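Local structure of FMN-dependent nitronate monooxygenase (Shewanella oneidensis, 5LSM) at residues G306-A311 with F319-C324; A91-E96 with V280-A285; W163-G168 with A207-V212; I173-G176 with H182-H185; A50-L55 with A118-K123. The protein probably catalyses the FMN-dependent oxidation of propionate 3-nitronate by oxygen to 3-oxopropanoate, a detoxifying reaction that also yields nitrate, nitrite and hydrogen peroxide. All blocks are in the same frame, centred on the assembly; numbering follows the deposited sequence.

Contact 1: G306-A311 with F319-C324. With FMN (flavin mononucleotide), chain I.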
# COMPACT_ATOMS: atom_id res chain seq x y z
N GLY A 306 14.53 -16.99 22.54
CA GLY A 306 14.24 -17.19 23.97
C GLY A 306 13.13 -16.30 24.52
O GLY A 306 12.24 -16.78 25.23
N LEU A 307 13.21 -15.00 24.23
CA LEU A 307 12.21 -14.02 24.69
C LEU A 307 10.80 -14.41 24.24
O LEU A 307 9.85 -14.46 25.03
CB LEU A 307 12.54 -12.64 24.14
CG LEU A 307 13.68 -11.93 24.86
CD1 LEU A 307 14.33 -10.90 23.96
CD2 LEU A 307 13.15 -11.27 26.13
N ARG A 308 10.70 -14.65 22.94
CA ARG A 308 9.49 -15.17 22.34
C ARG A 308 8.94 -16.37 23.10
O ARG A 308 7.76 -16.40 23.44
CB ARG A 308 9.76 -15.58 20.90
CG ARG A 308 8.59 -16.30 20.28
CD ARG A 308 8.95 -16.78 18.90
NE ARG A 308 7.78 -17.33 18.24
CZ ARG A 308 7.78 -17.87 17.04
NH1 ARG A 308 8.91 -17.92 16.33
NH2 ARG A 308 6.65 -18.31 16.53
N THR A 309 9.77 -17.40 23.26
CA THR A 309 9.38 -18.61 23.97
C THR A 309 8.86 -18.30 25.35
O THR A 309 7.80 -18.79 25.75
CB THR A 309 10.55 -19.58 24.11
OG1 THR A 309 11.06 -19.88 22.82
CG2 THR A 309 10.11 -20.87 24.83
N ALA A 310 9.64 -17.52 26.10
CA ALA A 310 9.29 -17.14 27.47
C ALA A 310 7.98 -16.36 27.52
O ALA A 310 7.14 -16.61 28.38
CB ALA A 310 10.40 -16.30 28.10
N ALA A 311 7.82 -15.38 26.63
CA ALA A 311 6.68 -14.48 26.71
C ALA A 311 5.41 -15.19 26.23
O ALA A 311 4.35 -15.04 26.84
CB ALA A 311 6.94 -13.21 25.92
N PHE A 319 6.56 -10.71 22.01
CA PHE A 319 7.83 -10.95 21.31
C PHE A 319 7.67 -11.97 20.18
O PHE A 319 8.60 -12.69 19.86
CB PHE A 319 8.91 -11.38 22.32
CG PHE A 319 9.34 -10.28 23.25
CD1 PHE A 319 10.36 -9.41 22.90
CD2 PHE A 319 8.64 -10.04 24.42
CE1 PHE A 319 10.70 -8.35 23.72
CE2 PHE A 319 8.97 -8.99 25.25
CZ PHE A 319 10.01 -8.15 24.90
N SER A 320 6.49 -12.00 19.57
CA SER A 320 6.21 -12.98 18.52
C SER A 320 6.20 -12.32 17.13
O SER A 320 5.72 -11.20 16.98
CB SER A 320 4.87 -13.66 18.78
OG SER A 320 4.90 -14.43 19.97
N PRO A 321 6.74 -13.01 16.12
CA PRO A 321 6.50 -12.63 14.73
C PRO A 321 5.10 -13.03 14.27
O PRO A 321 4.85 -14.18 13.92
CB PRO A 321 7.58 -13.42 13.98
CG PRO A 321 7.74 -14.66 14.78
CD PRO A 321 7.59 -14.21 16.22
N LEU A 322 4.18 -12.08 14.29
CA LEU A 322 2.78 -12.35 14.05
C LEU A 322 2.48 -11.97 12.60
O LEU A 322 1.82 -10.98 12.33
CB LEU A 322 1.93 -11.52 15.01
CG LEU A 322 2.07 -11.79 16.50
CD1 LEU A 322 1.40 -10.67 17.28
CD2 LEU A 322 1.44 -13.13 16.85
N TRP A 323 3.03 -12.73 11.68
CA TRP A 323 2.93 -12.39 10.28
C TRP A 323 1.45 -12.36 9.83
O TRP A 323 0.68 -13.24 10.18
CB TRP A 323 3.70 -13.40 9.46
CG TRP A 323 5.22 -13.36 9.57
CD1 TRP A 323 6.06 -14.28 9.06
CD2 TRP A 323 6.06 -12.36 10.19
NE1 TRP A 323 7.37 -13.94 9.30
CE2 TRP A 323 7.40 -12.78 10.03
CE3 TRP A 323 5.82 -11.19 10.91
CZ2 TRP A 323 8.49 -12.06 10.52
CZ3 TRP A 323 6.91 -10.46 11.39
CH2 TRP A 323 8.23 -10.89 11.18
N CYS A 324 1.07 -11.31 9.09
CA CYS A 324 -0.34 -10.98 8.80
C CYS A 324 -0.37 -9.78 7.86
O CYS A 324 0.43 -8.87 7.99
CB CYS A 324 -1.13 -10.65 10.09
SG CYS A 324 -2.88 -10.19 9.84
N1 FMN I . 6.47 -16.24 1.13
C2 FMN I . 7.48 -17.09 0.79
O2 FMN I . 7.99 -17.03 -0.36
N3 FMN I . 7.97 -18.00 1.66
C4 FMN I . 7.49 -18.12 2.91
O4 FMN I . 7.95 -18.95 3.71
C4A FMN I . 6.40 -17.22 3.33
N5 FMN I . 5.87 -17.32 4.55
C5A FMN I . 4.83 -16.55 4.93
C6 FMN I . 4.32 -16.74 6.21
C7 FMN I . 3.25 -16.00 6.66
C7M FMN I . 2.75 -16.22 8.06
C8 FMN I . 2.64 -14.98 5.75
C8M FMN I . 1.48 -14.15 6.24
C9 FMN I . 3.16 -14.78 4.46
C9A FMN I . 4.25 -15.54 4.01
N10 FMN I . 4.80 -15.42 2.69
C10 FMN I . 5.89 -16.25 2.35
C1' FMN I . 4.32 -14.43 1.71
C2' FMN I . 3.17 -14.97 0.88
O2' FMN I . 3.70 -15.81 -0.16
C3' FMN I . 2.35 -13.83 0.26
O3' FMN I . 3.23 -12.87 -0.33
C4' FMN I . 1.47 -13.08 1.26
O4' FMN I . 0.92 -13.92 2.28
C5' FMN I . 0.36 -12.39 0.48
O5' FMN I . -0.39 -11.51 1.32
P FMN I . -1.61 -11.98 2.25
O1P FMN I . -2.31 -13.12 1.54
O2P FMN I . -2.44 -10.73 2.36
O3P FMN I . -0.91 -12.39 3.50

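Contact 2: A91-E96 with V280-A285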
# COMPACT_ATOMS: atom_id res chain seq x y z
N ALA A 91 19.17 -6.33 26.56
CA ALA A 91 19.47 -6.74 27.93
C ALA A 91 18.29 -6.53 28.92
O ALA A 91 17.96 -7.42 29.69
CB ALA A 91 20.73 -6.05 28.42
N PRO A 92 17.62 -5.36 28.86
CA PRO A 92 16.47 -5.11 29.72
C PRO A 92 15.36 -6.17 29.66
O PRO A 92 14.78 -6.52 30.70
CB PRO A 92 15.93 -3.78 29.21
CG PRO A 92 17.13 -3.09 28.66
CD PRO A 92 17.99 -4.17 28.07
N TYR A 93 15.06 -6.67 28.47
CA TYR A 93 14.06 -7.72 28.33
C TYR A 93 14.55 -9.02 28.92
O TYR A 93 13.80 -9.72 29.58
CB TYR A 93 13.66 -7.94 26.88
CG TYR A 93 13.09 -6.72 26.22
CD1 TYR A 93 11.97 -6.07 26.74
CD2 TYR A 93 13.69 -6.18 25.09
CE1 TYR A 93 11.47 -4.92 26.16
CE2 TYR A 93 13.20 -5.04 24.49
CZ TYR A 93 12.09 -4.41 25.03
OH TYR A 93 11.62 -3.28 24.41
N PHE A 94 15.82 -9.33 28.70
CA PHE A 94 16.39 -10.55 29.25
C PHE A 94 16.28 -10.53 30.76
O PHE A 94 15.83 -11.49 31.38
CB PHE A 94 17.84 -10.70 28.84
CG PHE A 94 18.03 -10.90 27.37
CD1 PHE A 94 17.28 -11.85 26.69
CD2 PHE A 94 18.95 -10.16 26.67
CE1 PHE A 94 17.47 -12.05 25.34
CE2 PHE A 94 19.15 -10.36 25.33
CZ PHE A 94 18.39 -11.29 24.65
N ALA A 95 16.62 -9.39 31.35
CA ALA A 95 16.41 -9.16 32.77
C ALA A 95 14.93 -9.32 33.19
O ALA A 95 14.61 -10.04 34.13
CB ALA A 95 16.92 -7.78 33.15
N GLU A 96 14.03 -8.62 32.52
CA GLU A 96 12.61 -8.68 32.85
C GLU A 96 12.14 -10.14 32.90
O GLU A 96 11.63 -10.60 33.90
CB GLU A 96 11.80 -7.86 31.85
CG GLU A 96 10.29 -8.05 31.96
CD GLU A 96 9.52 -7.11 31.06
OE1 GLU A 96 10.17 -6.34 30.32
OE2 GLU A 96 8.27 -7.14 31.10
N VAL A 280 1.20 -5.50 15.09
CA VAL A 280 2.11 -4.64 15.86
C VAL A 280 2.05 -5.06 17.31
O VAL A 280 0.97 -5.19 17.87
CB VAL A 280 1.74 -3.13 15.74
CG1 VAL A 280 2.40 -2.30 16.83
CG2 VAL A 280 2.12 -2.60 14.36
N ASN A 281 3.23 -5.32 17.89
CA ASN A 281 3.34 -5.70 19.29
C ASN A 281 4.31 -4.81 20.08
O ASN A 281 4.83 -3.82 19.55
CB ASN A 281 3.68 -7.20 19.43
CG ASN A 281 4.93 -7.63 18.66
OD1 ASN A 281 5.87 -6.88 18.50
ND2 ASN A 281 4.97 -8.87 18.26
N ARG A 282 4.48 -5.10 21.38
CA ARG A 282 5.28 -4.25 22.27
C ARG A 282 6.70 -4.12 21.73
O ARG A 282 7.27 -3.01 21.69
CB ARG A 282 5.31 -4.85 23.69
CG ARG A 282 6.17 -4.09 24.70
CD ARG A 282 6.35 -4.91 25.97
NE ARG A 282 7.39 -4.39 26.86
CZ ARG A 282 7.95 -5.09 27.86
NH1 ARG A 282 7.55 -6.33 28.11
NH2 ARG A 282 8.93 -4.56 28.59
N PHE A 283 7.28 -5.25 21.34
CA PHE A 283 8.65 -5.29 20.88
C PHE A 283 8.81 -4.33 19.68
O PHE A 283 9.69 -3.46 19.68
CB PHE A 283 9.05 -6.74 20.53
CG PHE A 283 10.50 -6.91 20.16
CD1 PHE A 283 11.51 -6.27 20.87
CD2 PHE A 283 10.86 -7.75 19.12
CE1 PHE A 283 12.84 -6.44 20.52
CE2 PHE A 283 12.18 -7.90 18.75
CZ PHE A 283 13.17 -7.24 19.45
N MET A 284 7.86 -4.36 18.75
CA MET A 284 7.92 -3.48 17.59
C MET A 284 7.71 -2.02 17.98
O MET A 284 8.41 -1.14 17.49
CB MET A 284 6.91 -3.88 16.53
CG MET A 284 7.10 -5.27 15.94
SD MET A 284 5.60 -5.77 15.06
CE MET A 284 5.55 -7.52 15.43
N ALA A 285 6.74 -1.77 18.86
CA ALA A 285 6.46 -0.40 19.31
C ALA A 285 7.64 0.23 20.07
O ALA A 285 7.92 1.42 19.90
CB ALA A 285 5.21 -0.36 20.15

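Contact 3: W163-G168 with A207-V212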
# COMPACT_ATOMS: atom_id res chain seq x y z
N TRP A 163 13.69 -8.29 -14.15
CA TRP A 163 14.85 -9.10 -13.85
C TRP A 163 14.46 -10.57 -13.84
O TRP A 163 15.19 -11.41 -14.36
CB TRP A 163 15.46 -8.73 -12.50
CG TRP A 163 16.76 -9.44 -12.22
CD1 TRP A 163 17.99 -9.08 -12.67
CD2 TRP A 163 16.95 -10.63 -11.44
NE1 TRP A 163 18.93 -9.96 -12.21
CE2 TRP A 163 18.32 -10.91 -11.45
CE3 TRP A 163 16.09 -11.48 -10.75
CZ2 TRP A 163 18.87 -12.00 -10.77
CZ3 TRP A 163 16.64 -12.56 -10.06
CH2 TRP A 163 18.01 -12.82 -10.09
N LEU A 164 13.32 -10.88 -13.24
CA LEU A 164 12.83 -12.24 -13.17
C LEU A 164 12.46 -12.83 -14.55
O LEU A 164 12.79 -13.97 -14.87
CB LEU A 164 11.65 -12.33 -12.22
CG LEU A 164 11.99 -12.02 -10.77
CD1 LEU A 164 10.74 -11.88 -9.93
CD2 LEU A 164 12.89 -13.10 -10.20
N GLU A 165 11.78 -12.03 -15.37
CA GLU A 165 11.46 -12.46 -16.72
C GLU A 165 12.73 -12.77 -17.49
O GLU A 165 12.87 -13.85 -18.08
CB GLU A 165 10.69 -11.37 -17.44
CG GLU A 165 10.06 -11.82 -18.74
CD GLU A 165 9.26 -10.72 -19.39
OE1 GLU A 165 9.77 -9.58 -19.44
OE2 GLU A 165 8.10 -10.98 -19.80
N ALA A 166 13.69 -11.85 -17.41
CA ALA A 166 14.95 -11.93 -18.15
C ALA A 166 15.76 -13.17 -17.76
O ALA A 166 16.49 -13.70 -18.57
CB ALA A 166 15.77 -10.67 -17.90
N ARG A 167 15.61 -13.62 -16.53
CA ARG A 167 16.32 -14.78 -16.03
C ARG A 167 15.47 -16.05 -16.10
O ARG A 167 15.80 -17.05 -15.49
CB ARG A 167 16.75 -14.52 -14.58
CG ARG A 167 17.79 -13.41 -14.43
CD ARG A 167 18.97 -13.89 -13.59
NE ARG A 167 19.39 -15.24 -14.00
CZ ARG A 167 19.79 -16.21 -13.18
NH1 ARG A 167 19.88 -16.01 -11.87
NH2 ARG A 167 20.11 -17.39 -13.68
N GLY A 168 14.38 -16.02 -16.85
CA GLY A 168 13.68 -17.24 -17.24
C GLY A 168 12.52 -17.66 -16.36
O GLY A 168 11.99 -18.76 -16.53
N ALA A 207 4.28 -4.35 -18.02
CA ALA A 207 5.69 -4.39 -18.33
C ALA A 207 6.17 -5.76 -18.82
O ALA A 207 7.23 -5.86 -19.40
CB ALA A 207 6.49 -3.97 -17.09
N VAL A 208 5.48 -6.83 -18.45
CA VAL A 208 5.96 -8.19 -18.76
C VAL A 208 4.98 -8.91 -19.67
O VAL A 208 3.83 -8.51 -19.79
CB VAL A 208 6.22 -9.05 -17.50
CG1 VAL A 208 7.14 -8.34 -16.53
CG2 VAL A 208 4.92 -9.45 -16.80
N GLU A 209 5.46 -9.95 -20.32
CA GLU A 209 4.63 -10.75 -21.19
C GLU A 209 4.15 -12.00 -20.48
O GLU A 209 3.10 -12.52 -20.81
CB GLU A 209 5.39 -11.12 -22.46
CG GLU A 209 5.66 -9.94 -23.38
CD GLU A 209 6.87 -10.17 -24.27
OE1 GLU A 209 7.78 -9.32 -24.29
OE2 GLU A 209 6.93 -11.24 -24.92
N ILE A 210 4.91 -12.47 -19.49
CA ILE A 210 4.55 -13.67 -18.75
C ILE A 210 3.41 -13.47 -17.74
O ILE A 210 2.98 -12.34 -17.51
CB ILE A 210 5.76 -14.32 -18.05
CG1 ILE A 210 6.41 -13.35 -17.04
CG2 ILE A 210 6.75 -14.80 -19.10
CD1 ILE A 210 7.67 -13.90 -16.39
N PRO A 211 2.83 -14.57 -17.24
CA PRO A 211 1.66 -14.43 -16.36
C PRO A 211 2.01 -13.83 -15.01
O PRO A 211 3.10 -14.07 -14.49
CB PRO A 211 1.18 -15.88 -16.18
CG PRO A 211 1.71 -16.60 -17.38
CD PRO A 211 3.03 -15.98 -17.66
N VAL A 212 1.06 -13.12 -14.42
CA VAL A 212 1.28 -12.44 -13.16
C VAL A 212 0.28 -12.91 -12.12
O VAL A 212 -0.93 -12.98 -12.38
CB VAL A 212 1.20 -10.91 -13.33
CG1 VAL A 212 1.57 -10.21 -12.03
CG2 VAL A 212 2.13 -10.44 -14.45
O HOH W 1 8.90 -7.99 -21.58

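Contact 4: I173-G176 with H182-H185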
# COMPACT_ATOMS: atom_id res chain seq x y z
N ILE A 173 5.25 -13.43 -9.10
CA ILE A 173 4.32 -13.08 -8.02
C ILE A 173 4.50 -11.60 -7.68
O ILE A 173 5.56 -11.19 -7.19
CB ILE A 173 4.55 -13.93 -6.75
CG1 ILE A 173 4.47 -15.44 -7.04
CG2 ILE A 173 3.52 -13.58 -5.69
CD1 ILE A 173 5.25 -16.29 -6.05
N ALA A 174 3.48 -10.79 -7.95
CA ALA A 174 3.50 -9.37 -7.59
C ALA A 174 2.99 -9.19 -6.17
O ALA A 174 1.78 -9.21 -5.97
CB ALA A 174 2.60 -8.60 -8.55
N GLN A 175 3.87 -9.06 -5.17
CA GLN A 175 3.36 -8.81 -3.79
C GLN A 175 3.36 -7.36 -3.41
O GLN A 175 4.40 -6.76 -3.21
CB GLN A 175 4.02 -9.64 -2.68
CG GLN A 175 5.49 -9.46 -2.57
CD GLN A 175 6.02 -9.58 -1.15
OE1 GLN A 175 7.09 -9.07 -0.87
NE2 GLN A 175 5.31 -10.27 -0.28
N GLY A 176 2.15 -6.82 -3.29
CA GLY A 176 1.94 -5.50 -2.74
C GLY A 176 2.36 -5.43 -1.30
O GLY A 176 2.40 -6.44 -0.60
N HIS A 182 7.55 -11.71 4.88
CA HIS A 182 8.68 -10.92 4.42
C HIS A 182 8.37 -10.26 3.10
O HIS A 182 7.76 -10.88 2.21
CB HIS A 182 9.95 -11.78 4.28
CG HIS A 182 10.64 -12.07 5.57
ND1 HIS A 182 10.40 -13.21 6.31
CD2 HIS A 182 11.63 -11.41 6.23
CE1 HIS A 182 11.15 -13.21 7.39
NE2 HIS A 182 11.91 -12.13 7.37
N ARG A 183 8.84 -9.03 2.95
CA ARG A 183 9.03 -8.47 1.64
C ARG A 183 10.06 -9.32 0.88
O ARG A 183 11.13 -9.65 1.42
CB ARG A 183 9.50 -7.02 1.75
CG ARG A 183 8.64 -6.11 2.62
CD ARG A 183 7.16 -6.17 2.24
NE ARG A 183 6.94 -5.66 0.90
CZ ARG A 183 5.95 -6.02 0.08
NH1 ARG A 183 5.05 -6.93 0.46
NH2 ARG A 183 5.84 -5.43 -1.10
N GLY A 184 9.73 -9.68 -0.36
CA GLY A 184 10.56 -10.53 -1.18
C GLY A 184 11.43 -9.74 -2.14
O GLY A 184 11.86 -10.28 -3.17
N HIS A 185 11.72 -8.48 -1.79
CA HIS A 185 12.58 -7.60 -2.60
C HIS A 185 14.04 -8.03 -2.64
O HIS A 185 14.50 -8.75 -1.77
CB HIS A 185 12.51 -6.16 -2.09
CG HIS A 185 13.14 -5.96 -0.76
ND1 HIS A 185 12.43 -6.07 0.42
CD2 HIS A 185 14.41 -5.68 -0.40
CE1 HIS A 185 13.23 -5.81 1.44
NE2 HIS A 185 14.45 -5.61 0.97

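Contact 5: A50-L55 with A118-K123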
# COMPACT_ATOMS: atom_id res chain seq x y z
N ALA A 50 13.28 -33.36 7.35
CA ALA A 50 11.94 -32.79 7.35
C ALA A 50 11.44 -32.58 5.92
O ALA A 50 10.31 -32.93 5.60
CB ALA A 50 11.93 -31.47 8.13
N LEU A 51 12.30 -32.06 5.05
CA LEU A 51 11.94 -31.75 3.67
C LEU A 51 11.42 -32.99 2.95
O LEU A 51 10.31 -33.00 2.42
CB LEU A 51 13.14 -31.15 2.90
CG LEU A 51 12.96 -30.91 1.39
CD1 LEU A 51 11.81 -29.95 1.09
CD2 LEU A 51 14.26 -30.40 0.77
N GLU A 52 12.24 -34.04 2.96
CA GLU A 52 11.89 -35.30 2.30
C GLU A 52 10.63 -35.96 2.90
O GLU A 52 9.79 -36.50 2.18
CB GLU A 52 13.08 -36.26 2.39
CG GLU A 52 13.04 -37.42 1.41
CD GLU A 52 14.39 -38.10 1.27
OE1 GLU A 52 15.39 -37.43 0.93
OE2 GLU A 52 14.45 -39.32 1.53
N ALA A 53 10.54 -35.93 4.23
CA ALA A 53 9.36 -36.44 4.93
C ALA A 53 8.10 -35.73 4.42
O ALA A 53 7.13 -36.36 4.04
CB ALA A 53 9.50 -36.21 6.44
N GLU A 54 8.15 -34.41 4.40
CA GLU A 54 6.97 -33.63 4.15
C GLU A 54 6.52 -33.77 2.70
O GLU A 54 5.32 -33.84 2.42
CB GLU A 54 7.19 -32.17 4.54
CG GLU A 54 5.93 -31.50 5.01
CD GLU A 54 5.87 -31.29 6.50
OE1 GLU A 54 4.90 -31.77 7.11
OE2 GLU A 54 6.72 -30.55 7.05
N LEU A 55 7.47 -33.96 1.79
CA LEU A 55 7.13 -34.20 0.38
C LEU A 55 6.59 -35.59 0.18
O LEU A 55 5.73 -35.80 -0.68
CB LEU A 55 8.36 -33.99 -0.53
CG LEU A 55 8.63 -32.53 -0.91
CD1 LEU A 55 10.07 -32.34 -1.34
CD2 LEU A 55 7.68 -32.06 -2.01
N ALA A 118 18.33 -29.35 -3.81
CA ALA A 118 18.16 -29.91 -5.15
C ALA A 118 18.13 -31.45 -5.18
O ALA A 118 17.30 -32.04 -5.88
CB ALA A 118 19.27 -29.40 -6.06
N GLU A 119 19.05 -32.08 -4.48
CA GLU A 119 19.18 -33.53 -4.57
C GLU A 119 17.92 -34.22 -4.08
O GLU A 119 17.43 -35.15 -4.72
CB GLU A 119 20.42 -34.04 -3.81
N VAL A 120 17.35 -33.71 -2.98
CA VAL A 120 16.05 -34.17 -2.47
C VAL A 120 14.87 -33.86 -3.41
O VAL A 120 14.04 -34.73 -3.67
CB VAL A 120 15.74 -33.54 -1.09
CG1 VAL A 120 14.38 -34.00 -0.59
CG2 VAL A 120 16.82 -33.91 -0.09
N LEU A 121 14.78 -32.64 -3.91
CA LEU A 121 13.71 -32.26 -4.83
C LEU A 121 13.69 -33.14 -6.07
O LEU A 121 12.64 -33.42 -6.64
CB LEU A 121 13.85 -30.80 -5.25
CG LEU A 121 13.21 -29.71 -4.39
CD1 LEU A 121 13.08 -28.42 -5.19
CD2 LEU A 121 11.84 -30.14 -3.86
N ALA A 122 14.87 -33.54 -6.52
CA ALA A 122 14.99 -34.24 -7.80
C ALA A 122 14.20 -35.54 -7.78
O ALA A 122 13.69 -35.95 -8.81
CB ALA A 122 16.45 -34.51 -8.11
N LYS A 123 14.10 -36.18 -6.61
CA LYS A 123 13.31 -37.41 -6.46
C LYS A 123 11.81 -37.18 -6.68
O LYS A 123 11.13 -38.03 -7.26
CB LYS A 123 13.55 -38.03 -5.07

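Contact 1: G306-A311 with F319-C324
In the helical region beside the TIM barrel, helix 301-313 sets Leu307, Arg308 and Ala311 against the loop 319-324, whose far end reaches the FMN site. Phe319 has the loop's largest contact with the helix. Its ring receives CB of Leu307 on CG at 4.1 Å and CB of Ala311 on CD2 at 3.9 Å, both at a slant, and Tyr93 meets the same ring edge-to-face. Arg308 illustrates how a long side chain can follow a loop. With CG anti to the backbone N (chi1 173°) and the chain extended to NE, it runs past the Phe319 carbonyl, its CB 3.3 Å from that O, and crosses the Pro321 ring at about a right angle. CD of Pro321 lies 3.6 Å above the guanidinium plane, over its centre, so the aliphatic ring packs against the cation's face. The charge is answered by Glu312, which pairs with Arg308 NE and also bonds to Ser320 OG, linking helix and loop through one carboxylate. CB of Pro321 rests on one face of the Trp323 indole, offset toward the rim. The flavin methyl C7M approaches the edge of that indole in its plane and lies 3.3 Å from CB of Trp323.

Contact 2: A91-E96 with V280-A285
Arg282 and Glu96 meet in a two-pronged salt bridge, an end-on pair with one nitrogen to each oxygen, though not coplanar. NH2 of Arg282 donates to Glu96 OE1 at 2.8 Å along a nearly straight path (164°), meeting the syn lone pair of OE1 and staying close to the guanidinium plane. The second prong, NH1 to OE2 of Glu96, is longer at 3.2 Å and tilted, the two flat groups being twisted by 45°. Both side chains are extended and come from opposite directions, which lets them span the gap between helices 91-97 and 282-287. Arg282 NE turns to Glu286, whose other carboxylate oxygen holds Tyr93 OH. Cut back to an alanine, Arg282 would probably leave the carboxylates of Glu96 and Glu286 without their shared cation. The two helices belong to the helical region outside the TIM barrel, away from the FMN site. Arg282 opens its helix directly after the N-cap residue Asn281, whose OD1 accepts from Met284 N at 3.2 Å. Beyond the charges, NH2 of Arg282 lies in the plane of the Tyr93 ring, 3.5 Å from CE1, and this ring edge points at the guanidinium face, the planes being 81° apart. CE2 of Tyr93 touches CD1 of Phe283 at 4.2 Å; Phe283 also meets Phe271 edge-to-face and touches Trp86 of helix 80-89.

Contact 3: W163-G168 with A207-V212
Val208 begins the contact by resting its CB 3.5 Å from OE2 of Glu165, an apolar contact beside a carboxylate that reaches over from the end of helix 158-166. The extended Glu165 side chain, CG anti to the backbone N (chi1 -168°), brings this group to the loop that follows helix 197-207. At Glu209 the meeting becomes polar: its backbone N donates to Glu165 OE2 at 2.9 Å, almost straight at 168°, on the syn lone pair. The exposed Glu209 side chain shares a water with Glu165, which bonds to Glu165 OE1 at 2.8 Å and to Glu209 OE1 at 3.2 Å. The two like charges remain apart, OE2 of Glu165 being 4.8 Å from OE1 of Glu209, and the water probably eases their repulsion. Ile210 follows, sliding past Glu165 in the opposite direction, with its CD1 3.9 Å from CG of Glu165. A leucine in place of Glu165 would probably leave the Glu209 N-H without its acceptor and the water without one anchor. The contact thus joins the ends of two successive barrel helices, the first closed by a Schellman motif with Gly168 as its C-prime residue: Val208 and Ile210 both pack on Ile172 of strand 171-175, Pro211 pairs with Ile172 through the backbone, and Val212 enters the adjacent strand 212-215.

Contact 4: I173-G176 with H182-H185
Gln175 and Arg183 lie flat against one another, amide over guanidinium, their planes only 12° apart. The stack is offset: OE1 of Gln175 sits 3.2 Å above the guanidinium plane, toward its rim, and takes its hydrogen bond elsewhere, from Gly184 N at 2.8 Å. That donor approaches from above the carbonyl plane of the amide instead of along a lone pair. The Arg183 nitrogens reach past the side-chain amide to the backbone: NH2 bonds to Gln175 O at 2.9 Å, tilted from the carbonyl plane, and NH1 to Gly176 O, also at 2.9 Å, from well above it with a bent N-H angle of 135°. One buried guanidinium therefore secures two successive carbonyls where the strand runs out, and its positive charge close to the amide oxygen would probably polarise Gln175.

In the next shell, bends at chi2 and chi3 fold Arg183 back toward the strand end, and Gln194 holds its NE. Gln175 CG lies between the backbone N and the carbonyl carbon (chi1 59°), an orientation that carries the amide over to the loop. With OE1 engaged by Gly184, the NE2 end makes a weak hydrogen bond to O3' of the FMN ribityl chain. His182 O accepts from His132 NE2, which ties the loop to another barrel strand. TIM-barrel active sites lie at the carboxyl ends of the strands, and Gln175, at the end of strand 171-175, binds FMN there.

Contact 5: A50-L55 with A118-K123
Leu51 and Leu55 meet Val120 and Leu121 in an apolar contact between two helices, each held by its own backbone bonds, such as Glu54 N to Ala50 O at 2.9 Å and Ala122 N to Ala118 O, also at 2.9 Å. Val120 contributes most of the buried surface on the second helix. Its CG1 touches CD2 of Leu51 at 3.9 Å, the two side chains sliding past each other in opposite directions. The Leu51 torsion explains the reach: CG is anti to the backbone N (chi1 174°), which sends the branched end, CG and its methyls, across to the valine. Glu52 borders the same valine on the exposed side. Its OE1 lies 3.9 Å from both CG1 and CG2 of Val120, plain van der Waals contact, while the extended chain lays CB and CG beside CG1. Deeper in, CD1 of Leu55 meets CD2 of Leu121 at 3.8 Å, and these two leucines cross at about a right angle. Both also rest on Val68 of strand 66-71, so the inner pair fills the angle between the helices and the sheet. The short helical segments run nearly parallel, 14° apart, with their axes 10.1 Å from each other at closest approach. Each precedes a strand of the parallel sheet, helix 48-59 leading to strand 66-71 and helix 115-124 to strand 128-132: adjacent outer helices packed side by side over the strands, as expected of a TIM barrel.

Overall arrangement
From the N terminus, helix 48-59 opens contact 5, and helix 91-97 opens contact 2 before contact 5 closes at helix 115-124, so these two cross. Contact 3 then opens at 163-168; within its span contact 4 closes a short loop from strand 171-175 to residues 182-185, and contact 3 closes at 207-212. Both lie within the long excursion that contact 2 ends at helix 282-287. Contact 1 follows in series, folding the loop after helix 301-313 back onto it. Contacts 3, 4 and 5 belong to the barrel, contact 4 at the cofactor; contacts 1 and 2 touch within the helical region, and contact 1 leads from there to the flavin.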